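Local coordinates for period circadian protein homolog 2 (Mus musculus, PDB 3GDI), which probably serves the mammalian circadian clock as a nuclear regulator of transcription, pairing with partner proteins through its tandem PAS domains, at residues I242-S247 with G264-R269; I166-H171 with D181-P186; P186-L191 with I232-R237. All blocks are in the same frame, centred on the assembly; numbering follows the deposited sequence.

Contact 1 (I242-S247 with G264-R269); sequences ITLDTS and GRHKVR
D245 and K267 form an antiparallel hydrogen-bonded pair: D245 N gives its hydrogen to K267 O at 2.8 Å, and K267 N returns the bond to D245 O at 3.0 Å. S247 and R265 repeat the pattern, the R265 N to S247 O bond measuring 3.0 Å. At the other end, past the L244/V268 pair, the chain turns a corner at R269, whose backbone N still reaches T243 O at 2.8 Å. CA-H...O contacts, among them L244 CA to K267 O, fill in between these bonds. The two strands are the arms of the hairpin 241-252/259-268, within the five-stranded antiparallel sheet, order 2-1-5-4-3, of the second PAS domain. Charged groups gather on the face that carries D245 and K267. The D245 carboxylate serves two cations, one per oxygen: OD2 meets R269 NH1 at 2.9 Å, with the guanidinium plane turned 70° from that of the carboxylate, while OD1 makes a longer, weak salt bridge to K267 NZ at 3.4 Å. R269 bends at chi3 (58°), which brings its guanidinium back over the neighbouring strand, where NH2 also approaches the T243 methyl CG2. The other face, with L244, T246, H266 and V268, is buried. There L244 CD2 rests against the base of the H266 side chain, and I242 CD1 touches V268 CB at 4.2 Å. F167 of the adjoining strand packs on both L244 and H266. Near the S247 end the second subunit approaches: its W255 makes a weak hydrogen bond to S247 OG and packs on R265.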
loop_
_atom_site.group_PDB
_atom_site.type_symbol
_atom_site.label_atom_id
_atom_site.label_comp_id
_atom_site.label_asym_id
_atom_site.label_seq_id
_atom_site.Cartn_x
_atom_site.Cartn_y
_atom_site.Cartn_z
ATOM N N ILE A 242 -21.652 13.229 -0.211
ATOM C CA ILE A 242 -22.675 12.234 -0.494
ATOM C C ILE A 242 -22.993 11.618 0.867
ATOM O O ILE A 242 -22.125 11.550 1.740
ATOM C CB ILE A 242 -22.191 11.131 -1.472
ATOM C CG1 ILE A 242 -20.915 10.465 -0.945
ATOM C CG2 ILE A 242 -21.993 11.725 -2.863
ATOM C CD1 ILE A 242 -20.451 9.267 -1.780
ATOM N N THR A 243 -24.238 11.204 1.066
ATOM C CA THR A 243 -24.640 10.624 2.337
ATOM C C THR A 243 -24.537 9.121 2.283
ATOM O O THR A 243 -25.138 8.472 1.430
ATOM C CB THR A 243 -26.073 11.037 2.694
ATOM O OG1 THR A 243 -26.105 12.454 2.888
ATOM C CG2 THR A 243 -26.550 10.343 3.954
ATOM N N LEU A 244 -23.775 8.572 3.218
ATOM C CA LEU A 244 -23.556 7.139 3.282
ATOM C C LEU A 244 -24.275 6.409 4.409
ATOM O O LEU A 244 -24.555 6.975 5.467
ATOM C CB LEU A 244 -22.057 6.869 3.415
ATOM C CG LEU A 244 -21.119 7.125 2.232
ATOM C CD1 LEU A 244 -21.506 8.381 1.501
ATOM C CD2 LEU A 244 -19.695 7.219 2.751
ATOM N N ASP A 245 -24.587 5.145 4.137
ATOM C CA ASP A 245 -25.187 4.222 5.093
ATOM C C ASP A 245 -24.017 3.249 5.185
ATOM O O ASP A 245 -23.653 2.605 4.197
ATOM C CB ASP A 245 -26.418 3.516 4.514
ATOM C CG ASP A 245 -27.656 4.398 4.527
ATOM O OD1 ASP A 245 -28.725 3.950 4.049
ATOM O OD2 ASP A 245 -27.566 5.539 5.019
ATOM N N THR A 246 -23.413 3.149 6.360
ATOM C CA THR A 246 -22.246 2.306 6.490
ATOM C C THR A 246 -22.328 1.140 7.436
ATOM O O THR A 246 -23.024 1.176 8.444
ATOM C CB THR A 246 -21.033 3.152 6.903
ATOM O OG1 THR A 246 -20.835 4.203 5.946
ATOM C CG2 THR A 246 -19.785 2.291 6.979
ATOM N N SER A 247 -21.590 0.100 7.082
ATOM C CA SER A 247 -21.485 -1.102 7.888
ATOM C C SER A 247 -19.995 -1.181 8.238
ATOM O O SER A 247 -19.147 -1.166 7.353
ATOM C CB SER A 247 -21.907 -2.320 7.077
ATOM O OG SER A 247 -21.390 -3.503 7.661
ATOM N N GLY A 264 -14.880 -0.815 5.903
ATOM C CA GLY A 264 -16.224 -0.287 5.829
ATOM C C GLY A 264 -16.852 -0.592 4.484
ATOM O O GLY A 264 -16.187 -0.555 3.451
ATOM N N ARG A 265 -18.139 -0.915 4.496
ATOM C CA ARG A 265 -18.863 -1.208 3.269
ATOM C C ARG A 265 -19.914 -0.133 3.194
ATOM O O ARG A 265 -20.853 -0.128 3.981
ATOM C CB ARG A 265 -19.533 -2.571 3.343
ATOM C CG ARG A 265 -20.204 -2.948 2.045
ATOM C CD ARG A 265 -20.900 -4.254 2.162
ATOM N NE ARG A 265 -21.050 -4.890 0.862
ATOM C CZ ARG A 265 -22.157 -4.843 0.134
ATOM N NH1 ARG A 265 -23.216 -4.181 0.585
ATOM N NH2 ARG A 265 -22.203 -5.470 -1.039
ATOM N N HIS A 266 -19.762 0.768 2.236
ATOM C CA HIS A 266 -20.665 1.892 2.113
ATOM C C HIS A 266 -21.717 1.837 1.028
ATOM O O HIS A 266 -21.492 1.310 -0.057
ATOM C CB HIS A 266 -19.842 3.162 1.931
ATOM C CG HIS A 266 -18.702 3.274 2.890
ATOM N ND1 HIS A 266 -17.394 3.050 2.520
ATOM C CD2 HIS A 266 -18.677 3.539 4.216
ATOM C CE1 HIS A 266 -16.612 3.174 3.577
ATOM N NE2 HIS A 266 -17.366 3.470 4.619
ATOM N N LYS A 267 -22.870 2.408 1.340
ATOM C CA LYS A 267 -23.973 2.476 0.399
ATOM C C LYS A 267 -24.333 3.946 0.343
ATOM O O LYS A 267 -24.709 4.542 1.360
ATOM C CB LYS A 267 -25.154 1.652 0.909
ATOM C CG LYS A 267 -26.083 1.167 -0.194
ATOM C CD LYS A 267 -27.374 1.980 -0.261
ATOM C CE LYS A 267 -28.304 1.645 0.909
ATOM N NZ LYS A 267 -29.468 2.575 0.998
ATOM N N VAL A 268 -24.179 4.550 -0.831
ATOM C CA VAL A 268 -24.510 5.956 -0.960
ATOM C C VAL A 268 -26.009 6.069 -1.131
ATOM O O VAL A 268 -26.576 5.668 -2.144
ATOM C CB VAL A 268 -23.738 6.647 -2.133
ATOM C CG1 VAL A 268 -23.007 5.622 -2.957
ATOM C CG2 VAL A 268 -24.677 7.482 -2.980
ATOM N N ARG A 269 -26.647 6.599 -0.097
ATOM C CA ARG A 269 -28.086 6.760 -0.079
ATOM C C ARG A 269 -28.496 8.056 -0.780
ATOM O O ARG A 269 -29.591 8.149 -1.346
ATOM C CB ARG A 269 -28.569 6.752 1.366
ATOM C CG ARG A 269 -30.017 6.342 1.530
ATOM C CD ARG A 269 -30.397 6.416 2.993
ATOM N NE ARG A 269 -30.175 7.761 3.515
ATOM C CZ ARG A 269 -29.954 8.025 4.796
ATOM N NH1 ARG A 269 -29.923 7.033 5.675
ATOM N NH2 ARG A 269 -29.773 9.275 5.202
#

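Contact 2 (I166-H171 with D181-P186); sequences IFTTTH and DERAVP
F167 sets CB and the CG-CD2 part of its ring against the A184 methyl, CD2 to A184 CB 3.4 Å, where the chain enters helix 184-188. F167 CG sits between the backbone N and the carbonyl carbon (chi1 70°), an orientation that carries the far end of the ring off toward H266 on the neighbouring strand. Beside it, D181 grips strand 166-171 twice. Its backbone N bonds to T168 O at 3.1 Å, and its carboxylate oxygen OD1 takes the hydrogen of T168 N at 2.6 Å, met from above the carboxylate plane. D181 opens a type I turn, closed by A184 N on D181 O, that leads from edge strand 177-180 into the helix, an early crossing from sheet to helices in the PAS fold. The second oxygen, OD2, holds R183 NE in a salt bridge of 2.9 Å. The R183 guanidinium is thereby laid with one face over I166 O, while its NH2 lies 3.7 Å from I166 CG2 and the T168 methyl CG2 meets its edge. With an alanine in place of D181, T168 N would probably lose its acceptor and R183 would be likely to swing away from the strand.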
loop_
_atom_site.group_PDB
_atom_site.type_symbol
_atom_site.label_atom_id
_atom_site.label_comp_id
_atom_site.label_asym_id
_atom_site.label_seq_id
_atom_site.Cartn_x
_atom_site.Cartn_y
_atom_site.Cartn_z
ATOM N N ILE A 166 -22.505 0.764 -4.067
ATOM C CA ILE A 166 -21.771 0.246 -2.927
ATOM C C ILE A 166 -20.273 0.198 -3.175
ATOM O O ILE A 166 -19.810 -0.312 -4.194
ATOM C CB ILE A 166 -22.246 -1.201 -2.605
ATOM C CG1 ILE A 166 -23.745 -1.190 -2.314
ATOM C CG2 ILE A 166 -21.448 -1.796 -1.428
ATOM C CD1 ILE A 166 -24.317 -2.569 -2.068
ATOM N N PHE A 167 -19.514 0.735 -2.235
ATOM C CA PHE A 167 -18.060 0.686 -2.337
ATOM C C PHE A 167 -17.486 0.446 -0.935
ATOM O O PHE A 167 -18.162 0.685 0.068
ATOM C CB PHE A 167 -17.500 1.979 -2.939
ATOM C CG PHE A 167 -17.607 3.157 -2.044
ATOM C CD1 PHE A 167 -18.791 3.875 -1.961
ATOM C CD2 PHE A 167 -16.516 3.568 -1.296
ATOM C CE1 PHE A 167 -18.893 5.001 -1.143
ATOM C CE2 PHE A 167 -16.594 4.687 -0.473
ATOM C CZ PHE A 167 -17.787 5.411 -0.393
ATOM N N THR A 168 -16.255 -0.046 -0.864
ATOM C CA THR A 168 -15.644 -0.296 0.434
ATOM C C THR A 168 -14.334 0.460 0.621
ATOM O O THR A 168 -13.677 0.842 -0.338
ATOM C CB THR A 168 -15.355 -1.792 0.655
ATOM O OG1 THR A 168 -14.223 -2.175 -0.131
ATOM C CG2 THR A 168 -16.553 -2.641 0.237
ATOM N N THR A 169 -13.975 0.681 1.878
ATOM C CA THR A 169 -12.743 1.362 2.223
ATOM C C THR A 169 -12.090 0.568 3.343
ATOM O O THR A 169 -12.774 -0.062 4.160
ATOM C CB THR A 169 -13.001 2.773 2.738
ATOM O OG1 THR A 169 -13.835 2.702 3.899
ATOM C CG2 THR A 169 -13.673 3.620 1.679
ATOM N N THR A 170 -10.763 0.602 3.371
ATOM C CA THR A 170 -9.994 -0.090 4.394
ATOM C C THR A 170 -8.992 0.899 4.973
ATOM O O THR A 170 -8.426 1.695 4.242
ATOM C CB THR A 170 -9.214 -1.271 3.794
ATOM O OG1 THR A 170 -10.132 -2.180 3.183
ATOM C CG2 THR A 170 -8.425 -2.011 4.876
ATOM N N HIS A 171 -8.796 0.886 6.279
ATOM C CA HIS A 171 -7.805 1.766 6.863
ATOM C C HIS A 171 -7.075 1.147 8.053
ATOM O O HIS A 171 -7.590 0.255 8.726
ATOM C CB HIS A 171 -8.383 3.159 7.204
ATOM C CG HIS A 171 -9.454 3.184 8.255
ATOM N ND1 HIS A 171 -10.800 3.148 7.950
ATOM C CD2 HIS A 171 -9.381 3.400 9.590
ATOM C CE1 HIS A 171 -11.508 3.350 9.046
ATOM N NE2 HIS A 171 -10.671 3.508 10.057
ATOM N N ASP A 181 -11.861 0.320 -2.853
ATOM C CA ASP A 181 -12.158 -0.613 -3.924
ATOM C C ASP A 181 -12.613 0.102 -5.187
ATOM O O ASP A 181 -13.079 1.242 -5.150
ATOM C CB ASP A 181 -13.168 -1.667 -3.460
ATOM C CG ASP A 181 -14.586 -1.198 -3.551
ATOM O OD1 ASP A 181 -14.873 -0.091 -3.070
ATOM O OD2 ASP A 181 -15.419 -1.948 -4.100
ATOM N N GLU A 182 -12.450 -0.574 -6.313
ATOM C CA GLU A 182 -12.784 -0.001 -7.607
ATOM C C GLU A 182 -14.158 0.620 -7.765
ATOM O O GLU A 182 -14.316 1.564 -8.536
ATOM C CB GLU A 182 -12.581 -1.040 -8.706
ATOM C CG GLU A 182 -11.130 -1.426 -8.920
ATOM C CD GLU A 182 -10.904 -2.188 -10.216
ATOM O OE1 GLU A 182 -9.746 -2.587 -10.472
ATOM O OE2 GLU A 182 -11.878 -2.382 -10.977
ATOM N N ARG A 183 -15.151 0.101 -7.052
ATOM C CA ARG A 183 -16.503 0.627 -7.166
ATOM C C ARG A 183 -16.593 2.045 -6.631
ATOM O O ARG A 183 -17.549 2.768 -6.919
ATOM C CB ARG A 183 -17.491 -0.277 -6.421
ATOM C CG ARG A 183 -17.518 -1.716 -6.924
ATOM C CD ARG A 183 -18.494 -2.592 -6.131
ATOM N NE ARG A 183 -18.129 -2.711 -4.720
ATOM C CZ ARG A 183 -18.783 -3.458 -3.834
ATOM N NH1 ARG A 183 -19.840 -4.159 -4.207
ATOM N NH2 ARG A 183 -18.381 -3.504 -2.570
ATOM N N ALA A 184 -15.585 2.443 -5.865
ATOM C CA ALA A 184 -15.549 3.773 -5.268
ATOM C C ALA A 184 -15.196 4.888 -6.248
ATOM O O ALA A 184 -15.699 6.009 -6.119
ATOM C CB ALA A 184 -14.561 3.791 -4.102
ATOM N N VAL A 185 -14.335 4.600 -7.220
ATOM C CA VAL A 185 -13.941 5.633 -8.168
ATOM C C VAL A 185 -15.154 6.315 -8.800
ATOM O O VAL A 185 -15.270 7.538 -8.777
ATOM C CB VAL A 185 -13.019 5.073 -9.270
ATOM C CG1 VAL A 185 -12.655 6.179 -10.232
ATOM C CG2 VAL A 185 -11.748 4.492 -8.652
ATOM N N PRO A 186 -16.084 5.533 -9.363
ATOM C CA PRO A 186 -17.266 6.144 -9.979
ATOM C C PRO A 186 -18.202 6.843 -8.982
ATOM O O PRO A 186 -18.976 7.723 -9.360
ATOM C CB PRO A 186 -17.952 4.956 -10.665
ATOM C CG PRO A 186 -16.818 4.046 -10.968
ATOM C CD PRO A 186 -16.004 4.104 -9.705
#

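Contact 3 (P186-L191 with I232-R237); sequences PLLGYL and IRFRTR
Helix 184-188 ends against the loop that follows strand 227-235, the two touching runs of backbone heading 58° apart and joined by one hydrogen bond, R237 N to L188 O (2.8 Å). G189 is the first residue to leave the helix, with a positive phi. Any CB here would run into R237 CB and press on the preceding carbonyl oxygen, which explains the glycine; R237 CB instead lies 3.4 Å from G189 C. Past the glycine the Y190 ring swings under R237. R237 CB stands almost over the ring centre, 4.2 Å from the centroid and 8° off the normal, a CH-pi contact, and the chain goes on along the ring to set CD 3.4 Å from Y190 CD2. A bend at chi2 turns the R237 chain along the tyrosine, its guanidinium plane tilted 51° from the ring. Within the PAS fold the end of this short helix packs against edge strand 227-235 of the sheet, which comes some forty residues later in the chain: L188 faces that strand, with CD1 3.7 Å from F234 CE2 and CD2 near F234 CD2, the two side chains crossing at about a right angle. I242 of the next strand also packs on L188. At the phenol end a water is shared by three groups, lying 2.9 Å from Y190 OH, donating to T236 O, and weakly bound by R235 NH2 in the plane of its guanidinium. R235 has its main charge partner in E286, to which NH2 forms a salt bridge, while NH1 bonds to V202 O. T236 turns its OG1 to E240 O, and its CB lies close to L188 O.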
loop_
_atom_site.group_PDB
_atom_site.type_symbol
_atom_site.label_atom_id
_atom_site.label_comp_id
_atom_site.label_asym_id
_atom_site.label_seq_id
_atom_site.Cartn_x
_atom_site.Cartn_y
_atom_site.Cartn_z
ATOM N N PRO A 186 -16.084 5.533 -9.363
ATOM C CA PRO A 186 -17.266 6.144 -9.979
ATOM C C PRO A 186 -18.202 6.843 -8.982
ATOM O O PRO A 186 -18.976 7.723 -9.360
ATOM C CB PRO A 186 -17.952 4.956 -10.665
ATOM C CG PRO A 186 -16.818 4.046 -10.968
ATOM C CD PRO A 186 -16.004 4.104 -9.705
ATOM N N LEU A 187 -18.145 6.464 -7.712
ATOM C CA LEU A 187 -19.036 7.094 -6.738
ATOM C C LEU A 187 -18.403 8.253 -5.970
ATOM O O LEU A 187 -19.105 9.008 -5.302
ATOM C CB LEU A 187 -19.561 6.042 -5.752
ATOM C CG LEU A 187 -20.430 4.916 -6.329
ATOM C CD1 LEU A 187 -20.604 3.827 -5.299
ATOM C CD2 LEU A 187 -21.777 5.463 -6.757
ATOM N N LEU A 188 -17.083 8.410 -6.077
ATOM C CA LEU A 188 -16.399 9.478 -5.351
ATOM C C LEU A 188 -15.684 10.508 -6.207
ATOM O O LEU A 188 -15.575 11.664 -5.819
ATOM C CB LEU A 188 -15.397 8.878 -4.365
ATOM C CG LEU A 188 -15.973 8.014 -3.245
ATOM C CD1 LEU A 188 -14.836 7.609 -2.340
ATOM C CD2 LEU A 188 -17.045 8.776 -2.466
ATOM N N GLY A 189 -15.191 10.100 -7.365
ATOM C CA GLY A 189 -14.478 11.042 -8.211
ATOM C C GLY A 189 -12.967 10.933 -8.044
ATOM O O GLY A 189 -12.206 11.400 -8.898
ATOM N N TYR A 190 -12.527 10.321 -6.946
ATOM C CA TYR A 190 -11.100 10.151 -6.710
ATOM C C TYR A 190 -10.632 8.831 -7.283
ATOM O O TYR A 190 -11.414 7.894 -7.402
ATOM C CB TYR A 190 -10.771 10.106 -5.217
ATOM C CG TYR A 190 -11.099 11.333 -4.415
ATOM C CD1 TYR A 190 -12.186 11.342 -3.539
ATOM C CD2 TYR A 190 -10.289 12.463 -4.477
ATOM C CE1 TYR A 190 -12.449 12.447 -2.735
ATOM C CE2 TYR A 190 -10.544 13.578 -3.682
ATOM C CZ TYR A 190 -11.619 13.564 -2.813
ATOM O OH TYR A 190 -11.851 14.655 -2.002
ATOM N N LEU A 191 -9.352 8.761 -7.634
ATOM C CA LEU A 191 -8.765 7.510 -8.106
ATOM C C LEU A 191 -8.120 6.920 -6.837
ATOM O O LEU A 191 -7.686 7.664 -5.949
ATOM C CB LEU A 191 -7.730 7.777 -9.191
ATOM C CG LEU A 191 -8.300 8.422 -10.465
ATOM C CD1 LEU A 191 -7.229 8.393 -11.569
ATOM C CD2 LEU A 191 -9.555 7.670 -10.926
ATOM N N ILE A 232 -23.525 9.196 7.459
ATOM C CA ILE A 232 -22.213 9.796 7.565
ATOM C C ILE A 232 -22.050 10.497 6.224
ATOM O O ILE A 232 -22.456 9.959 5.197
ATOM C CB ILE A 232 -21.100 8.713 7.736
ATOM C CG1 ILE A 232 -20.951 8.321 9.211
ATOM C CG2 ILE A 232 -19.770 9.226 7.211
ATOM C CD1 ILE A 232 -20.280 9.379 10.054
ATOM N N ARG A 233 -21.490 11.698 6.227
ATOM C CA ARG A 233 -21.279 12.416 4.982
ATOM C C ARG A 233 -19.814 12.325 4.593
ATOM O O ARG A 233 -18.933 12.576 5.403
ATOM C CB ARG A 233 -21.736 13.861 5.130
ATOM C CG ARG A 233 -23.248 13.981 5.026
ATOM C CD ARG A 233 -23.732 15.363 5.353
ATOM N NE ARG A 233 -23.368 15.733 6.716
ATOM C CZ ARG A 233 -23.651 16.904 7.276
ATOM N NH1 ARG A 233 -24.309 17.831 6.587
ATOM N NH2 ARG A 233 -23.272 17.150 8.529
ATOM N N PHE A 234 -19.571 11.944 3.344
ATOM C CA PHE A 234 -18.225 11.762 2.808
ATOM C C PHE A 234 -18.005 12.733 1.638
ATOM O O PHE A 234 -18.841 12.811 0.728
ATOM C CB PHE A 234 -18.102 10.324 2.311
ATOM C CG PHE A 234 -16.695 9.872 2.081
ATOM C CD1 PHE A 234 -16.045 9.077 3.034
ATOM C CD2 PHE A 234 -16.020 10.213 0.913
ATOM C CE1 PHE A 234 -14.738 8.626 2.823
ATOM C CE2 PHE A 234 -14.715 9.769 0.695
ATOM C CZ PHE A 234 -14.072 8.973 1.652
ATOM N N ARG A 235 -16.890 13.462 1.649
ATOM C CA ARG A 235 -16.606 14.415 0.586
ATOM C C ARG A 235 -16.101 13.775 -0.702
ATOM O O ARG A 235 -15.253 12.881 -0.680
ATOM C CB ARG A 235 -15.593 15.452 1.061
ATOM C CG ARG A 235 -15.287 16.529 0.024
ATOM C CD ARG A 235 -14.724 17.787 0.680
ATOM N NE ARG A 235 -13.626 17.474 1.586
ATOM C CZ ARG A 235 -12.443 17.015 1.194
ATOM N NH1 ARG A 235 -11.502 16.747 2.089
ATOM N NH2 ARG A 235 -12.197 16.839 -0.099
ATOM N N THR A 236 -16.620 14.238 -1.833
ATOM C CA THR A 236 -16.192 13.694 -3.109
ATOM C C THR A 236 -15.160 14.618 -3.749
ATOM O O THR A 236 -14.817 15.668 -3.199
ATOM C CB THR A 236 -17.379 13.507 -4.080
ATOM O OG1 THR A 236 -17.797 14.780 -4.584
ATOM C CG2 THR A 236 -18.550 12.846 -3.364
ATOM N N ARG A 237 -14.680 14.212 -4.921
ATOM C CA ARG A 237 -13.668 14.950 -5.664
ATOM C C ARG A 237 -14.102 16.374 -6.001
ATOM O O ARG A 237 -13.279 17.278 -6.007
ATOM C CB ARG A 237 -13.332 14.185 -6.952
ATOM C CG ARG A 237 -12.175 14.740 -7.778
ATOM C CD ARG A 237 -10.862 14.623 -7.030
ATOM N NE ARG A 237 -9.699 14.573 -7.918
ATOM C CZ ARG A 237 -9.388 15.505 -8.820
ATOM N NH1 ARG A 237 -10.152 16.579 -8.975
ATOM N NH2 ARG A 237 -8.298 15.361 -9.567
HETATM O O HOH W 1 -12.510 17.383 -2.540
#

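All three contacts belong to the second PAS domain, their centres about 9 to 11 Å apart. Along the chain contact 2 closes first, then contact 3, then contact 1. Contact 1 joins strands 241-252 and 259-268 inside the five-stranded sheet; strand 166-171 of contact 2 pairs with the latter, H266 N to F167 O, and strand 227-235 of contact 3 with the former, L244 N to I232 O. Contacts 2 and 3 share P186 and use opposite ends of helix 184-188, which thus reaches from strand 166-171 to edge strand 227-235. F167 meets L187, tying helix and sheet into one domain, whose hairpin also touches the second subunit.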